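Local coordinates for protein putative tetR family transcription regulator (PDB 3PPB) that probably binds DNA through a helix-turn-helix motif and regulates transcription, as a putative member of the TetR family, at residues K10-A13 against I14-A18; Q20-S24 against Q25-G29. All coordinates share one frame; numbering follows the deposited sequence.

Contact 1: K10-A13 against I14-A18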
loop_
_atom_site.group_PDB
_atom_site.type_symbol
_atom_site.label_atom_id
_atom_site.label_comp_id
_atom_site.label_asym_id
_atom_site.label_seq_id
_atom_site.Cartn_x
_atom_site.Cartn_y
_atom_site.Cartn_z
ATOM N N LYS A 10 28.378 13.798 -7.658
ATOM C CA LYS A 10 27.667 13.443 -8.891
ATOM C C LYS A 10 26.635 12.370 -8.615
ATOM O O LYS A 10 25.477 12.526 -8.996
ATOM C CB LYS A 10 28.652 12.977 -9.980
ATOM C CG LYS A 10 29.464 14.095 -10.625
ATOM C CD LYS A 10 30.416 13.500 -11.631
ATOM C CE LYS A 10 31.194 14.519 -12.402
ATOM N NZ LYS A 10 32.254 13.876 -13.238
ATOM N N LYS A 11 27.044 11.302 -7.920
ATOM C CA LYS A 11 26.181 10.193 -7.536
ATOM C C LYS A 11 25.006 10.684 -6.699
ATOM O O LYS A 11 23.888 10.236 -6.945
ATOM C CB LYS A 11 26.972 9.114 -6.780
ATOM C CG LYS A 11 26.405 7.703 -6.966
ATOM C CD LYS A 11 27.078 6.705 -6.033
ATOM C CE LYS A 11 26.449 5.341 -6.091
ATOM N NZ LYS A 11 27.024 4.428 -5.069
ATOM N N GLN A 12 25.233 11.642 -5.770
ATOM C CA GLN A 12 24.170 12.174 -4.890
ATOM C C GLN A 12 23.166 13.018 -5.660
ATOM O O GLN A 12 21.978 12.930 -5.367
ATOM C CB GLN A 12 24.740 12.979 -3.706
ATOM C CG GLN A 12 23.752 13.275 -2.568
ATOM C CD GLN A 12 23.056 12.060 -1.985
ATOM O OE1 GLN A 12 23.611 10.950 -1.900
ATOM N NE2 GLN A 12 21.824 12.262 -1.539
ATOM N N ALA A 13 23.636 13.829 -6.636
ATOM C CA ALA A 13 22.769 14.652 -7.488
ATOM C C ALA A 13 21.819 13.748 -8.293
ATOM O O ALA A 13 20.635 14.065 -8.409
ATOM C CB ALA A 13 23.612 15.511 -8.427
ATOM N N ILE A 14 22.340 12.596 -8.802
ATOM C CA ILE A 14 21.565 11.615 -9.562
ATOM C C ILE A 14 20.498 10.996 -8.651
ATOM O O ILE A 14 19.317 11.031 -9.003
ATOM C CB ILE A 14 22.452 10.522 -10.223
ATOM C CG1 ILE A 14 23.327 11.119 -11.352
ATOM C CG2 ILE A 14 21.573 9.355 -10.741
ATOM C CD1 ILE A 14 24.648 10.362 -11.638
ATOM N N LEU A 15 20.909 10.477 -7.474
ATOM C CA LEU A 15 20.006 9.839 -6.511
ATOM C C LEU A 15 18.875 10.781 -6.065
ATOM O O LEU A 15 17.714 10.395 -6.147
ATOM C CB LEU A 15 20.797 9.331 -5.309
ATOM C CG LEU A 15 21.575 8.044 -5.530
ATOM C CD1 LEU A 15 22.685 7.901 -4.497
ATOM C CD2 LEU A 15 20.656 6.826 -5.492
ATOM N N GLU A 16 19.209 12.030 -5.683
ATOM C CA GLU A 16 18.258 13.077 -5.258
ATOM C C GLU A 16 17.294 13.487 -6.383
ATOM O O GLU A 16 16.114 13.720 -6.119
ATOM C CB GLU A 16 19.013 14.335 -4.781
ATOM C CG GLU A 16 19.586 14.230 -3.380
ATOM C CD GLU A 16 20.187 15.513 -2.843
ATOM O OE1 GLU A 16 19.638 16.601 -3.137
ATOM O OE2 GLU A 16 21.188 15.427 -2.095
ATOM N N THR A 17 17.810 13.625 -7.621
ATOM C CA THR A 17 17.007 14.020 -8.790
ATOM C C THR A 17 16.078 12.857 -9.159
ATOM O O THR A 17 14.902 13.104 -9.439
ATOM C CB THR A 17 17.903 14.469 -9.969
ATOM O OG1 THR A 17 18.545 15.716 -9.666
ATOM C CG2 THR A 17 17.136 14.616 -11.256
ATOM N N ALA A 18 16.607 11.601 -9.155
ATOM C CA ALA A 18 15.834 10.373 -9.427
ATOM C C ALA A 18 14.668 10.243 -8.445
ATOM O O ALA A 18 13.552 9.931 -8.869
ATOM C CB ALA A 18 16.727 9.134 -9.346
#
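The carboxamide of Gln12 and the carboxylate of Glu16, one helical turn apart, are the flat groups of this contact, and they meet with their planes 60° apart. Gln12 NE2 gives a long hydrogen bond of 3.3 Å to Glu16 OE2, which lies in the plane of the amide and accepts through its anti lone pair, away from the other carboxylate oxygen, Glu16 OE1. Two different chain shapes make this possible. Gln12 swings its CG away from the backbone N (chi1 -166°) and bends at chi2, which turns the amide along the helix toward its C-terminal end. Glu16 CG, set anti to the carbonyl carbon, lies 3.5 Å from Gln12 NE2, and the extended chain beyond it carries the carboxylate to the amide. At the other end of the amide, Gln12 OE1 comes to 4.1 Å from Leu15 CD1, the two side chains crossing at about a right angle.

The Gln12-Glu16 pair lies along the outer side of helix 10-24, the first helix of the three-helix DNA-binding domain of TetR-type regulators. The inner side, which Leu15 borders, is apolar: Ile14 packs on Ile35, Leu46 and Leu56, and Leu15 on Leu56 and Phe50, so that helices 32-39, 43-49 and 53-74 are all engaged.

Backbone bonds from Ile14 N to Lys10 O and from Leu15 N to Lys11 O keep the turn regular. Ala13 O is gripped twice, by Thr17 N at 3.0 Å and by Thr17 OG1 at 2.9 Å, the two donors arriving from opposite faces of the carbonyl plane. Thr17 also touches Glu38 and Ala39, while the Ala13 methyl packs on Ala39.

Contact 2: Q20-S24 against Q25-G29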
loop_
_atom_site.group_PDB
_atom_site.type_symbol
_atom_site.label_atom_id
_atom_site.label_comp_id
_atom_site.label_asym_id
_atom_site.label_seq_id
_atom_site.Cartn_x
_atom_site.Cartn_y
_atom_site.Cartn_z
ATOM N N GLN A 20 13.051 12.642 -6.757
ATOM C CA GLN A 20 12.057 13.637 -7.148
ATOM C C GLN A 20 11.243 13.171 -8.367
ATOM O O GLN A 20 10.013 13.204 -8.336
ATOM C CB GLN A 20 12.731 14.988 -7.454
ATOM C CG GLN A 20 13.303 15.700 -6.239
ATOM N N LEU A 21 11.926 12.722 -9.425
ATOM C CA LEU A 21 11.261 12.343 -10.672
ATOM C C LEU A 21 10.475 11.044 -10.576
ATOM O O LEU A 21 9.378 10.985 -11.132
ATOM C CB LEU A 21 12.262 12.272 -11.831
ATOM C CG LEU A 21 12.873 13.607 -12.267
ATOM C CD1 LEU A 21 14.075 13.388 -13.135
ATOM C CD2 LEU A 21 11.847 14.485 -13.006
ATOM N N PHE A 22 11.002 10.015 -9.874
ATOM C CA PHE A 22 10.286 8.743 -9.705
ATOM C C PHE A 22 8.990 8.955 -8.916
ATOM O O PHE A 22 8.049 8.185 -9.077
ATOM C CB PHE A 22 11.159 7.674 -9.020
ATOM C CG PHE A 22 12.310 7.121 -9.831
ATOM C CD1 PHE A 22 12.349 7.280 -11.213
ATOM C CD2 PHE A 22 13.337 6.416 -9.217
ATOM C CE1 PHE A 22 13.399 6.752 -11.963
ATOM C CE2 PHE A 22 14.386 5.885 -9.963
ATOM C CZ PHE A 22 14.421 6.068 -11.335
ATOM N N VAL A 23 8.923 10.013 -8.105
ATOM C CA VAL A 23 7.708 10.303 -7.349
ATOM C C VAL A 23 6.729 11.128 -8.216
ATOM O O VAL A 23 5.552 10.788 -8.278
ATOM C CB VAL A 23 8.041 11.013 -6.013
ATOM C CG1 VAL A 23 6.831 11.765 -5.451
ATOM C CG2 VAL A 23 8.595 10.023 -5.003
ATOM N N SER A 24 7.203 12.217 -8.859
ATOM C CA SER A 24 6.313 13.091 -9.630
ATOM C C SER A 24 5.915 12.524 -10.993
ATOM O O SER A 24 4.823 12.839 -11.459
ATOM C CB SER A 24 6.929 14.472 -9.806
ATOM O OG SER A 24 8.250 14.384 -10.315
ATOM N N GLN A 25 6.767 11.694 -11.624
ATOM C CA GLN A 25 6.500 11.160 -12.971
ATOM C C GLN A 25 6.486 9.629 -13.077
ATOM O O GLN A 25 6.248 9.107 -14.163
ATOM C CB GLN A 25 7.563 11.671 -13.941
ATOM C CG GLN A 25 7.506 13.163 -14.204
ATOM C CD GLN A 25 8.644 13.649 -15.066
ATOM O OE1 GLN A 25 8.922 14.850 -15.119
ATOM N NE2 GLN A 25 9.324 12.743 -15.767
ATOM N N GLY A 26 6.813 8.931 -12.000
ATOM C CA GLY A 26 6.882 7.477 -12.010
ATOM C C GLY A 26 8.206 6.970 -12.541
ATOM O O GLY A 26 9.009 7.739 -13.065
ATOM N N PHE A 27 8.437 5.671 -12.416
ATOM C CA PHE A 27 9.660 5.016 -12.856
ATOM C C PHE A 27 9.718 4.924 -14.389
ATOM O O PHE A 27 10.696 5.364 -14.975
ATOM C CB PHE A 27 9.783 3.622 -12.203
ATOM C CG PHE A 27 10.924 2.787 -12.723
ATOM C CD1 PHE A 27 12.222 3.008 -12.283
ATOM C CD2 PHE A 27 10.697 1.771 -13.643
ATOM C CE1 PHE A 27 13.273 2.230 -12.752
ATOM C CE2 PHE A 27 11.755 1.012 -14.139
ATOM C CZ PHE A 27 13.037 1.248 -13.692
ATOM N N HIS A 28 8.676 4.362 -15.031
ATOM C CA HIS A 28 8.634 4.203 -16.487
ATOM C C HIS A 28 8.301 5.514 -17.200
ATOM O O HIS A 28 8.562 5.628 -18.401
ATOM C CB HIS A 28 7.636 3.122 -16.896
ATOM C CG HIS A 28 7.929 1.762 -16.344
ATOM N ND1 HIS A 28 9.030 1.032 -16.765
ATOM C CD2 HIS A 28 7.224 1.024 -15.461
ATOM C CE1 HIS A 28 8.969 -0.112 -16.103
ATOM N NE2 HIS A 28 7.903 -0.159 -15.304
ATOM N N GLY A 29 7.749 6.485 -16.463
ATOM C CA GLY A 29 7.438 7.815 -16.981
ATOM C C GLY A 29 8.648 8.736 -16.984
ATOM O O GLY A 29 8.600 9.841 -17.538
#
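Phe22 and Phe27 form the tightly packed part of this contact. The two side chains lie side by side and point the same way, with ring centroids 5.5 Å apart and planes inclined at 57°, an oblique pair. Phe27 CD1 sits over one face of the Phe22 ring, displaced toward its rim, and is 3.9 Å from Phe22 CZ. Phe27 reaches this place with CG anti to its backbone N (chi1 173°). Leu57 of helix 53-74 touches both rings, and Phe27 also makes a cation-pi contact with Lys53.

The backbone joining the two rings runs off the C-terminal end of helix 10-24 into the loop before helix 32-39, which opens the predicted helix-turn-helix of this TetR-type domain. Gln25 N still bonds to Leu21 O at 2.7 Å, but the next bond, Gly26 N to Phe22 O, is weak (3.3 Å). Gly26 turns the chain with a positive phi, and its CA lies 3.2 Å from Phe22 O, which also accepts a hydrogen bond from Tyr110.

Between the packed and the solvent side, partly exposed Gln25 extends alongside buried Leu21, its OE1 3.6 Å from Leu21 CD2, a van der Waals contact of the amide oxygen with a methyl. The solvent side is looser: exposed Ser24 folds its hydroxyl back between N and carbonyl carbon (chi1 52°) and donates to Gln20 O from above the carbonyl plane at 2.9 Å, sharing that acceptor with its own backbone N-H.

How the contacts relate
Contacts 1 and 2 follow one another along helix 10-24, their centres 14 Å apart, with no direct touch between them. Contact 1 covers the regular N-terminal turns; contact 2 covers the last turn and the exit into the loop. Both meet helix 53-74 and helix 32-39, the first of the predicted DNA-binding motif, where Ile35 is touched by Ile14, Leu21 and Phe22. Contact 1 also touches the motif's second helix, 43-49, whereas contact 2 reaches helix 101-110 and the second subunit, where His28 packs on Gln25 of the second subunit. Probable crystallisation additives lie at both: 1,2-ethanediol about 4 Å from the Gln12 side chain, and di(hydroxyethyl)ether hydrogen-bonded by Phe27 N.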